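Local coordinates for protein putative NADP oxidoreductase BF3122 (Bacteroides fragilis, PDB 3D1L) that is a putative NADP-dependent oxidoreductase, probably binding its dinucleotide cofactor through an N-terminal Rossmann-type domain, though its substrate is not known, at residues H113-T125 against F134-D148. Sequence-based numbering, arbitrary orientation.
Sequences HVPHYGVFYPMQT and FKEIPFFIEASSTED. With MPR (2-mercapto-propion aldehyde), chain E.
Strands 117-122 and 139-143 run antiparallel, their axes 177° apart and 4.3 Å at closest approach, with Val-119 facing Glu-142 and Tyr-121 facing Phe-140 as hydrogen-bonded pairs. Two further backbone bonds lie at the ends of the pairing: Met-123 N to Pro-138 O and Ser-144 N to Tyr-117 O. At Gly-118 the chains draw in until its CA lies 3.7 Å from CA of Ala-143.

Phe-120, Pro-122, Phe-139 and Ile-141 share one face of the sheet. Phe-139 presents its edge to the ring of Phe-120 in an edge-to-face pair, CE1 standing over the ring centre, while its own face receives Pro-122 CB, 3.8 Å from the centroid. Ile-141 CD1 closes on Phe-120 CD1 at 3.5 Å. Leu-25 of helix 20-31, which follows a turn consistent with the glycine motif of Rossmann folds, packs on Phe-139. Strand 117-122 lies parallel to strand 97-100 at the edge of the parallel part of the sheet, and at 139-143 the direction reverses.

On the other face, Tyr-121 and Phe-140 lie side by side beneath helix 168-198. The selenomethionine Met-123, turned about its CG-SE bond (chi3 62°), brings CE to the edge of the Phe-140 ring, 3.8 Å from CE2.

Near the start of helix 146-157, His-116 ND1 donates to the syn lone pair of Asp-148 OD2 (2.9 Å), the oxygen lying in the imidazole plane. Ser-145 OG also donates to OD2, from above the carboxylate, and caps the helix by accepting from Asp-148 N. Ser-144 CB sits squarely over the Tyr-117 ring. At the far end, Ile-137 packs crosswise against the aliphatic part of Gln-124, whose OE1 accepts from Thr-125 N beside the sulfur of the bound 2-mercapto-propion aldehyde.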
loop_
_atom_site.group_PDB
_atom_site.type_symbol
_atom_site.label_atom_id
_atom_site.label_comp_id
_atom_site.label_asym_id
_atom_site.label_seq_id
_atom_site.Cartn_x
_atom_site.Cartn_y
_atom_site.Cartn_z
ATOM N N HIS B 113 -24.587 33.462 4.267
ATOM C CA HIS B 113 -23.432 34.214 3.749
ATOM C C HIS B 113 -23.501 34.502 2.254
ATOM O O HIS B 113 -23.098 35.582 1.814
ATOM C CB HIS B 113 -22.119 33.510 4.112
ATOM C CG HIS B 113 -21.864 33.451 5.587
ATOM N ND1 HIS B 113 -21.852 32.270 6.297
ATOM C CD2 HIS B 113 -21.628 34.432 6.489
ATOM C CE1 HIS B 113 -21.623 32.523 7.574
ATOM N NE2 HIS B 113 -21.476 33.830 7.716
ATOM N N VAL B 114 -23.990 33.540 1.474
ATOM C CA VAL B 114 -24.145 33.706 0.022
ATOM C C VAL B 114 -25.419 33.064 -0.493
ATOM O O VAL B 114 -25.909 32.091 0.079
ATOM C CB VAL B 114 -22.949 33.118 -0.799
ATOM C CG1 VAL B 114 -21.754 34.074 -0.782
ATOM C CG2 VAL B 114 -22.573 31.732 -0.321
ATOM N N PRO B 115 -25.995 33.632 -1.553
ATOM C CA PRO B 115 -27.201 33.019 -2.098
ATOM C C PRO B 115 -27.024 31.652 -2.785
ATOM O O PRO B 115 -27.974 30.899 -2.815
ATOM C CB PRO B 115 -27.724 34.066 -3.089
ATOM C CG PRO B 115 -26.544 34.943 -3.390
ATOM C CD PRO B 115 -25.654 34.916 -2.209
ATOM N N HIS B 116 -25.853 31.360 -3.360
ATOM C CA HIS B 116 -25.642 30.098 -4.060
ATOM C C HIS B 116 -24.361 29.450 -3.515
ATOM O O HIS B 116 -23.282 30.084 -3.448
ATOM C CB HIS B 116 -25.600 30.286 -5.582
ATOM C CG HIS B 116 -26.772 31.043 -6.127
ATOM N ND1 HIS B 116 -27.925 30.420 -6.561
ATOM C CD2 HIS B 116 -26.997 32.377 -6.250
ATOM C CE1 HIS B 116 -28.795 31.336 -6.952
ATOM N NE2 HIS B 116 -28.252 32.529 -6.785
ATOM N N TYR B 117 -24.498 28.190 -3.101
ATOM C CA TYR B 117 -23.434 27.516 -2.373
ATOM C C TYR B 117 -23.655 26.002 -2.406
ATOM O O TYR B 117 -24.740 25.541 -2.774
ATOM C CB TYR B 117 -23.346 28.034 -0.940
ATOM C CG TYR B 117 -24.587 27.829 -0.106
ATOM C CD1 TYR B 117 -24.811 26.619 0.556
ATOM C CD2 TYR B 117 -25.519 28.853 0.052
ATOM C CE1 TYR B 117 -25.954 26.418 1.326
ATOM C CE2 TYR B 117 -26.669 28.680 0.838
ATOM C CZ TYR B 117 -26.877 27.457 1.465
ATOM O OH TYR B 117 -27.996 27.260 2.240
ATOM N N GLY B 118 -22.640 25.241 -2.024
ATOM C CA GLY B 118 -22.708 23.792 -2.129
ATOM C C GLY B 118 -21.421 23.127 -1.727
ATOM O O GLY B 118 -20.505 23.778 -1.235
ATOM N N VAL B 119 -21.377 21.809 -1.906
ATOM C CA VAL B 119 -20.217 21.002 -1.580
ATOM C C VAL B 119 -19.892 20.238 -2.849
ATOM O O VAL B 119 -20.779 19.715 -3.503
ATOM C CB VAL B 119 -20.516 20.025 -0.415
ATOM C CG1 VAL B 119 -19.308 19.127 -0.113
ATOM C CG2 VAL B 119 -20.922 20.795 0.823
ATOM N N PHE B 120 -18.619 20.213 -3.200
ATOM C CA PHE B 120 -18.123 19.646 -4.447
ATOM C C PHE B 120 -16.986 18.706 -4.019
ATOM O O PHE B 120 -15.822 19.111 -4.028
ATOM C CB PHE B 120 -17.575 20.803 -5.271
ATOM C CG PHE B 120 -17.385 20.520 -6.731
ATOM C CD1 PHE B 120 -18.455 20.162 -7.547
ATOM C CD2 PHE B 120 -16.145 20.718 -7.311
ATOM C CE1 PHE B 120 -18.279 19.942 -8.901
ATOM C CE2 PHE B 120 -15.951 20.515 -8.686
ATOM C CZ PHE B 120 -17.026 20.130 -9.486
ATOM N N TYR B 121 -17.332 17.472 -3.619
ATOM C CA TYR B 121 -16.399 16.580 -2.885
ATOM C C TYR B 121 -15.886 15.364 -3.691
ATOM O O TYR B 121 -16.582 14.372 -3.797
ATOM C CB TYR B 121 -17.081 16.076 -1.603
ATOM C CG TYR B 121 -16.272 15.090 -0.758
ATOM C CD1 TYR B 121 -14.966 15.394 -0.311
ATOM C CD2 TYR B 121 -16.852 13.899 -0.323
ATOM C CE1 TYR B 121 -14.251 14.493 0.478
ATOM C CE2 TYR B 121 -16.164 13.007 0.481
ATOM C CZ TYR B 121 -14.876 13.298 0.875
ATOM O OH TYR B 121 -14.239 12.386 1.673
ATOM N N PRO B 122 -14.697 15.461 -4.297
ATOM C CA PRO B 122 -14.123 14.259 -4.904
ATOM C C PRO B 122 -13.354 13.450 -3.858
ATOM O O PRO B 122 -12.414 13.965 -3.273
ATOM C CB PRO B 122 -13.176 14.816 -5.973
ATOM C CG PRO B 122 -12.748 16.181 -5.461
ATOM C CD PRO B 122 -13.852 16.660 -4.499
HETATM N N MSE B 123 -13.775 12.208 -3.617
HETATM C CA MSE B 123 -13.236 11.381 -2.528
HETATM C C MSE B 123 -12.182 10.458 -3.105
HETATM O O MSE B 123 -12.475 9.524 -3.847
HETATM C CB MSE B 123 -14.365 10.555 -1.891
HETATM C CG MSE B 123 -14.009 9.898 -0.568
HETATM SE SE MSE B 123 -15.503 8.893 0.172
HETATM C CE MSE B 123 -15.668 7.618 -1.273
ATOM N N GLN B 124 -10.943 10.748 -2.784
ATOM C CA GLN B 124 -9.804 10.001 -3.286
ATOM C C GLN B 124 -8.621 10.504 -2.502
ATOM O O GLN B 124 -8.654 11.604 -1.973
ATOM C CB GLN B 124 -9.609 10.257 -4.801
ATOM C CG GLN B 124 -8.559 9.381 -5.529
ATOM C CD GLN B 124 -8.663 7.907 -5.168
ATOM O OE1 GLN B 124 -8.297 7.501 -4.060
ATOM N NE2 GLN B 124 -9.180 7.100 -6.090
ATOM N N THR B 125 -7.578 9.693 -2.418
ATOM C CA THR B 125 -6.343 10.117 -1.815
ATOM C C THR B 125 -5.586 10.925 -2.889
ATOM O O THR B 125 -5.420 10.468 -4.033
ATOM C CB THR B 125 -5.587 8.901 -1.245
ATOM O OG1 THR B 125 -4.339 9.301 -0.702
ATOM C CG2 THR B 125 -5.367 7.826 -2.292
ATOM N N PHE B 134 -9.314 10.869 -12.729
ATOM C CA PHE B 134 -10.614 11.345 -12.257
ATOM C C PHE B 134 -11.836 10.546 -12.722
ATOM O O PHE B 134 -12.866 10.563 -12.036
ATOM C CB PHE B 134 -10.791 12.826 -12.565
ATOM C CG PHE B 134 -10.412 13.699 -11.430
ATOM C CD1 PHE B 134 -9.062 13.935 -11.142
ATOM C CD2 PHE B 134 -11.392 14.239 -10.610
ATOM C CE1 PHE B 134 -8.707 14.726 -10.075
ATOM C CE2 PHE B 134 -11.053 15.032 -9.522
ATOM C CZ PHE B 134 -9.711 15.275 -9.251
ATOM N N LYS B 135 -11.724 9.829 -13.847
ATOM C CA LYS B 135 -12.863 9.060 -14.369
ATOM C C LYS B 135 -13.494 8.136 -13.326
ATOM O O LYS B 135 -14.725 8.002 -13.277
ATOM C CB LYS B 135 -12.526 8.288 -15.652
ATOM C CG LYS B 135 -12.287 9.201 -16.875
ATOM C CD LYS B 135 -13.579 9.831 -17.416
ATOM C CE LYS B 135 -13.276 10.981 -18.395
ATOM N NZ LYS B 135 -14.511 11.553 -19.011
ATOM N N GLU B 136 -12.678 7.532 -12.471
ATOM C CA GLU B 136 -13.253 6.634 -11.473
ATOM C C GLU B 136 -13.357 7.153 -10.024
ATOM O O GLU B 136 -13.629 6.376 -9.107
ATOM C CB GLU B 136 -12.614 5.251 -11.568
ATOM C CG GLU B 136 -13.148 4.474 -12.787
ATOM C CD GLU B 136 -14.653 4.163 -12.699
ATOM O OE1 GLU B 136 -15.037 3.383 -11.805
ATOM O OE2 GLU B 136 -15.449 4.671 -13.527
ATOM N N ILE B 137 -13.199 8.460 -9.849
ATOM C CA ILE B 137 -13.314 9.093 -8.538
ATOM C C ILE B 137 -14.777 9.367 -8.136
ATOM O O ILE B 137 -15.501 10.095 -8.826
ATOM C CB ILE B 137 -12.417 10.385 -8.413
ATOM C CG1 ILE B 137 -10.938 10.016 -8.670
ATOM C CG2 ILE B 137 -12.558 10.994 -7.027
ATOM C CD1 ILE B 137 -9.945 11.191 -8.628
ATOM N N PRO B 138 -15.227 8.758 -7.029
ATOM C CA PRO B 138 -16.540 9.151 -6.496
ATOM C C PRO B 138 -16.586 10.662 -6.182
ATOM O O PRO B 138 -15.774 11.164 -5.389
ATOM C CB PRO B 138 -16.665 8.332 -5.207
ATOM C CG PRO B 138 -15.665 7.220 -5.335
ATOM C CD PRO B 138 -14.572 7.708 -6.221
ATOM N N PHE B 139 -17.514 11.370 -6.820
ATOM C CA PHE B 139 -17.649 12.810 -6.656
ATOM C C PHE B 139 -19.021 13.074 -6.015
ATOM O O PHE B 139 -20.033 12.860 -6.658
ATOM C CB PHE B 139 -17.648 13.437 -8.044
ATOM C CG PHE B 139 -16.731 14.584 -8.216
ATOM C CD1 PHE B 139 -16.939 15.778 -7.547
ATOM C CD2 PHE B 139 -15.689 14.497 -9.122
ATOM C CE1 PHE B 139 -16.097 16.847 -7.762
ATOM C CE2 PHE B 139 -14.850 15.562 -9.353
ATOM C CZ PHE B 139 -15.039 16.733 -8.687
ATOM N N PHE B 140 -19.058 13.554 -4.773
ATOM C CA PHE B 140 -20.319 13.833 -4.078
ATOM C C PHE B 140 -20.688 15.298 -4.079
ATOM O O PHE B 140 -19.834 16.168 -3.803
ATOM C CB PHE B 140 -20.266 13.289 -2.664
ATOM C CG PHE B 140 -19.857 11.857 -2.623
ATOM C CD1 PHE B 140 -20.807 10.848 -2.771
ATOM C CD2 PHE B 140 -18.511 11.510 -2.502
ATOM C CE1 PHE B 140 -20.435 9.527 -2.762
ATOM C CE2 PHE B 140 -18.139 10.196 -2.504
ATOM C CZ PHE B 140 -19.100 9.201 -2.629
ATOM N N ILE B 141 -21.961 15.557 -4.410
ATOM C CA ILE B 141 -22.464 16.909 -4.690
ATOM C C ILE B 141 -23.643 17.205 -3.798
ATOM O O ILE B 141 -24.554 16.380 -3.643
ATOM C CB ILE B 141 -22.935 17.069 -6.170
ATOM C CG1 ILE B 141 -21.798 16.827 -7.186
ATOM C CG2 ILE B 141 -23.646 18.452 -6.418
ATOM C CD1 ILE B 141 -20.506 17.430 -6.885
ATOM N N GLU B 142 -23.599 18.387 -3.204
ATOM C CA GLU B 142 -24.721 18.973 -2.477
ATOM C C GLU B 142 -24.738 20.448 -2.909
ATOM O O GLU B 142 -23.675 21.010 -3.202
ATOM C CB GLU B 142 -24.462 18.846 -0.970
ATOM C CG GLU B 142 -25.697 18.631 -0.112
ATOM C CD GLU B 142 -25.369 18.691 1.369
ATOM O OE1 GLU B 142 -24.165 18.748 1.700
ATOM O OE2 GLU B 142 -26.303 18.675 2.206
ATOM N N ALA B 143 -25.923 21.057 -3.014
ATOM C CA ALA B 143 -26.026 22.499 -3.279
ATOM C C ALA B 143 -27.299 23.115 -2.696
ATOM O O ALA B 143 -28.242 22.406 -2.361
ATOM C CB ALA B 143 -25.908 22.799 -4.765
ATOM N N SER B 144 -27.294 24.443 -2.579
ATOM C CA SER B 144 -28.412 25.241 -2.036
ATOM C C SER B 144 -29.706 25.200 -2.849
ATOM O O SER B 144 -30.755 25.595 -2.351
ATOM C CB SER B 144 -27.990 26.695 -1.903
ATOM O OG SER B 144 -27.492 27.144 -3.154
ATOM N N SER B 145 -29.632 24.750 -4.097
ATOM C CA SER B 145 -30.826 24.527 -4.907
ATOM C C SER B 145 -30.569 23.440 -5.933
ATOM O O SER B 145 -29.417 23.114 -6.232
ATOM C CB SER B 145 -31.236 25.816 -5.628
ATOM O OG SER B 145 -30.250 26.182 -6.573
ATOM N N THR B 146 -31.649 22.900 -6.485
ATOM C CA THR B 146 -31.599 21.862 -7.511
ATOM C C THR B 146 -30.845 22.340 -8.757
ATOM O O THR B 146 -30.122 21.573 -9.387
ATOM C CB THR B 146 -33.048 21.386 -7.906
ATOM O OG1 THR B 146 -34.009 21.925 -6.989
ATOM C CG2 THR B 146 -33.158 19.884 -7.873
ATOM N N GLU B 147 -31.015 23.612 -9.100
ATOM C CA GLU B 147 -30.385 24.194 -10.266
ATOM C C GLU B 147 -28.867 24.365 -10.035
ATOM O O GLU B 147 -28.072 24.165 -10.956
ATOM C CB GLU B 147 -31.033 25.548 -10.585
ATOM C CG GLU B 147 -32.584 25.488 -10.820
ATOM C CD GLU B 147 -33.399 25.176 -9.545
ATOM O OE1 GLU B 147 -33.282 25.928 -8.551
ATOM O OE2 GLU B 147 -34.163 24.171 -9.536
ATOM N N ASP B 148 -28.476 24.742 -8.818
ATOM C CA ASP B 148 -27.050 24.794 -8.467
ATOM C C ASP B 148 -26.436 23.384 -8.428
ATOM O O ASP B 148 -25.307 23.181 -8.888
ATOM C CB ASP B 148 -26.828 25.522 -7.134
ATOM C CG ASP B 148 -27.092 27.040 -7.224
ATOM O OD1 ASP B 148 -26.477 27.710 -8.094
ATOM O OD2 ASP B 148 -27.893 27.562 -6.402
HETATM C C1 MPR E . -9.805 11.310 3.590
HETATM O O MPR E . -9.127 11.685 4.589
HETATM C C2 MPR E . -9.624 10.055 2.793
HETATM C C3 MPR E . -10.193 10.039 1.382
HETATM S S3 MPR E . -9.284 8.891 0.300
#